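PDB 3GXV: replicative DNA helicase from Helicobacter pylori, which probably unwinds double-stranded DNA at the replication fork as an ATP-driven hexamer and, through its N-terminal domain, works together with primase. Local coordinates for residues H32-P37 with E100-S105. Numbering follows the deposited sequence.
Sequences HSVLEP and EIKNAS
Leu35 and Lys102 bring the two backbones closest, their CA atoms 6.4 Å apart, where the loop after helix 27-32 passes one turn of helix 95-119 in the all-helical N-terminal domain of a DnaB-type helicase. The contact is mainly apolar packing of a loop on a helix, with polar ties at its edges, buried on the Leu35 and Ile101 side and more open around Val34.

Apolar and buried, Leu35 suits the inner position because its forked end sets both methyls on CG2 of Ile101, CD2 at 3.4 Å, tighter than usual for two carbons, and CD1 at 3.9 Å; the side chains cross at about a right angle. With chi1 at -75°, Ile101 sets CG2 anti to the backbone N, facing Leu35; it also packs on Val17 and against the side chain of Glu14, between helix 3-23 and the loop. Val34 and Leu35 also touch Val98.

Lys102 suits the partly exposed side, where its aliphatic chain can pack while its ammonium end reaches a backbone carbonyl. Its CB lies 3.8 Å from Val34 CG1. Further along the helix, Ser105 OG hydrogen-bonds to OD1 of Asp39, whose OD2 accepts the backbone N of Glu36. Bends at chi2 (58°) and chi4 (-60°) curl the lysine methylenes around Val34 O, with CD nearest at 3.1 Å; NZ adds a weak hydrogen bond to Val34 O at 3.4 Å.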
ATOM      1  N   HIS B  32      13.109   8.494  -2.256  1.00 22.72           N
ATOM      2  CA  HIS B  32      14.198   8.029  -1.387  1.00 22.17           C
ATOM      3  C   HIS B  32      15.566   8.202  -2.050  1.00 23.04           C
ATOM      4  O   HIS B  32      16.599   8.187  -1.375  1.00 23.26           O
ATOM      5  CB  HIS B  32      13.988   6.551  -1.030  1.00 18.48           C
ATOM      6  CG  HIS B  32      14.907   6.042   0.040  1.00 14.98           C
ATOM      7  ND1 HIS B  32      15.083   4.693   0.279  1.00 16.07           N
ATOM      8  CD2 HIS B  32      15.671   6.686   0.945  1.00 16.37           C
ATOM      9  CE1 HIS B  32      15.921   4.536   1.290  1.00 13.75           C
ATOM     10  NE2 HIS B  32      16.292   5.727   1.714  1.00 13.86           N
ATOM     11  N   SER B  33      15.571   8.360  -3.370  1.00 21.76           N
ATOM     12  CA  SER B  33      16.822   8.533  -4.101  1.00 20.45           C
ATOM     13  C   SER B  33      17.347   9.945  -3.892  1.00 19.80           C
ATOM     14  O   SER B  33      18.408  10.311  -4.406  1.00 17.09           O
ATOM     15  CB  SER B  33      16.606   8.282  -5.592  1.00 22.07           C
ATOM     16  OG  SER B  33      17.832   8.320  -6.292  1.00 26.15           O
ATOM     17  N   VAL B  34      16.590  10.735  -3.130  1.00 17.13           N
ATOM     18  CA  VAL B  34      16.949  12.115  -2.835  1.00 13.93           C
ATOM     19  C   VAL B  34      16.667  12.481  -1.376  1.00 13.24           C
ATOM     20  O   VAL B  34      17.202  13.456  -0.868  1.00 14.70           O
ATOM     21  CB  VAL B  34      16.179  13.094  -3.781  1.00 15.77           C
ATOM     22  CG1 VAL B  34      16.253  14.536  -3.259  1.00 15.44           C
ATOM     23  CG2 VAL B  34      16.778  13.026  -5.192  1.00 16.04           C
ATOM     24  N   LEU B  35      15.859  11.680  -0.690  1.00 15.13           N
ATOM     25  CA  LEU B  35      15.499  11.979   0.688  1.00 13.42           C
ATOM     26  C   LEU B  35      15.621  10.865   1.715  1.00 11.82           C
ATOM     27  O   LEU B  35      15.252   9.727   1.466  1.00 15.86           O
ATOM     28  CB  LEU B  35      14.061  12.502   0.734  1.00 15.33           C
ATOM     29  CG  LEU B  35      13.730  13.837   0.058  1.00 16.23           C
ATOM     30  CD1 LEU B  35      12.227  14.013  -0.011  1.00 15.33           C
ATOM     31  CD2 LEU B  35      14.365  14.979   0.831  1.00 16.24           C
ATOM     32  N   GLU B  36      16.147  11.217   2.880  1.00 10.97           N
ATOM     33  CA  GLU B  36      16.252  10.295   4.002  1.00 11.80           C
ATOM     34  C   GLU B  36      15.241  10.854   5.009  1.00  6.00           C
ATOM     35  O   GLU B  36      14.840  12.010   4.902  1.00  4.94           O
ATOM     36  CB  GLU B  36      17.657  10.330   4.617  1.00 10.68           C
ATOM     37  CG  GLU B  36      18.756   9.745   3.747  1.00 13.12           C
ATOM     38  CD  GLU B  36      18.427   8.360   3.225  1.00 15.57           C
ATOM     39  OE1 GLU B  36      17.666   7.625   3.891  1.00 18.57           O
ATOM     40  OE2 GLU B  36      18.946   7.999   2.150  1.00 16.03           O
ATOM     41  N   PRO B  37      14.810  10.046   5.991  1.00  9.89           N
ATOM     42  CA  PRO B  37      13.842  10.561   6.977  1.00  6.53           C
ATOM     43  C   PRO B  37      14.364  11.845   7.646  1.00  8.00           C
ATOM     44  O   PRO B  37      13.650  12.854   7.751  1.00 10.82           O
ATOM     45  CB  PRO B  37      13.704   9.404   7.963  1.00  5.94           C
ATOM     46  CG  PRO B  37      13.903   8.185   7.080  1.00  7.23           C
ATOM     47  CD  PRO B  37      15.067   8.602   6.191  1.00  6.35           C
ATOM     48  N   GLU B 100      12.830  20.491  -3.143  1.00 19.32           N
ATOM     49  CA  GLU B 100      12.660  21.651  -2.282  1.00 18.68           C
ATOM     50  C   GLU B 100      12.897  21.182  -0.852  1.00 15.70           C
ATOM     51  O   GLU B 100      13.587  21.839  -0.065  1.00 16.38           O
ATOM     52  CB  GLU B 100      11.245  22.226  -2.422  1.00 22.18           C
ATOM     53  CG  GLU B 100      11.077  23.576  -1.745  1.00 30.63           C
ATOM     54  CD  GLU B 100       9.757  24.248  -2.074  1.00 33.48           C
ATOM     55  OE1 GLU B 100       9.294  24.143  -3.231  1.00 34.60           O
ATOM     56  OE2 GLU B 100       9.194  24.898  -1.172  1.00 36.03           O
ATOM     57  N   ILE B 101      12.321  20.030  -0.524  1.00 13.12           N
ATOM     58  CA  ILE B 101      12.471  19.446   0.805  1.00 10.66           C
ATOM     59  C   ILE B 101      13.944  19.181   1.095  1.00  6.84           C
ATOM     60  O   ILE B 101      14.427  19.429   2.197  1.00  5.23           O
ATOM     61  CB  ILE B 101      11.668  18.133   0.907  1.00 12.20           C
ATOM     62  CG1 ILE B 101      10.180  18.466   1.038  1.00 13.26           C
ATOM     63  CG2 ILE B 101      12.155  17.292   2.093  1.00 13.11           C
ATOM     64  CD1 ILE B 101       9.262  17.277   0.898  1.00 16.02           C
ATOM     65  N   LYS B 102      14.653  18.692   0.081  1.00  8.35           N
ATOM     66  CA  LYS B 102      16.074  18.370   0.195  1.00  7.21           C
ATOM     67  C   LYS B 102      16.904  19.627   0.395  1.00  8.71           C
ATOM     68  O   LYS B 102      17.829  19.639   1.209  1.00  7.80           O
ATOM     69  CB  LYS B 102      16.560  17.634  -1.060  1.00  2.85           C
ATOM     70  CG  LYS B 102      17.991  17.136  -0.965  1.00  1.00           C
ATOM     71  CD  LYS B 102      18.146  16.193   0.222  1.00  2.53           C
ATOM     72  CE  LYS B 102      19.589  15.782   0.430  1.00  1.63           C
ATOM     73  NZ  LYS B 102      20.129  15.094  -0.758  1.00  6.57           N
ATOM     74  N   ASN B 103      16.559  20.669  -0.362  1.00  8.21           N
ATOM     75  CA  ASN B 103      17.232  21.963  -0.304  1.00  8.21           C
ATOM     76  C   ASN B 103      17.139  22.626   1.077  1.00  7.71           C
ATOM     77  O   ASN B 103      18.113  23.200   1.549  1.00  5.61           O
ATOM     78  CB  ASN B 103      16.651  22.916  -1.368  1.00 11.79           C
ATOM     79  CG  ASN B 103      17.233  22.677  -2.759  1.00 15.85           C
ATOM     80  OD1 ASN B 103      16.631  23.053  -3.769  1.00 16.03           O
ATOM     81  ND2 ASN B 103      18.413  22.060  -2.816  1.00 16.04           N
ATOM     82  N   ALA B 104      15.972  22.567   1.713  1.00  5.12           N
ATOM     83  CA  ALA B 104      15.810  23.179   3.030  1.00  1.99           C
ATOM     84  C   ALA B 104      16.505  22.331   4.090  1.00  2.75           C
ATOM     85  O   ALA B 104      16.904  22.825   5.141  1.00  1.00           O
ATOM     86  CB  ALA B 104      14.337  23.353   3.362  1.00  1.00           C
ATOM     87  N   SER B 105      16.643  21.044   3.807  1.00  4.69           N
ATOM     88  CA  SER B 105      17.337  20.151   4.719  1.00  2.56           C
ATOM     89  C   SER B 105      18.799  20.598   4.720  1.00  1.82           C
ATOM     90  O   SER B 105      19.383  20.839   5.768  1.00  2.92           O
ATOM     91  CB  SER B 105      17.226  18.707   4.237  1.00  2.09           C
ATOM     92  OG  SER B 105      18.016  17.854   5.035  1.00  3.46           O
TER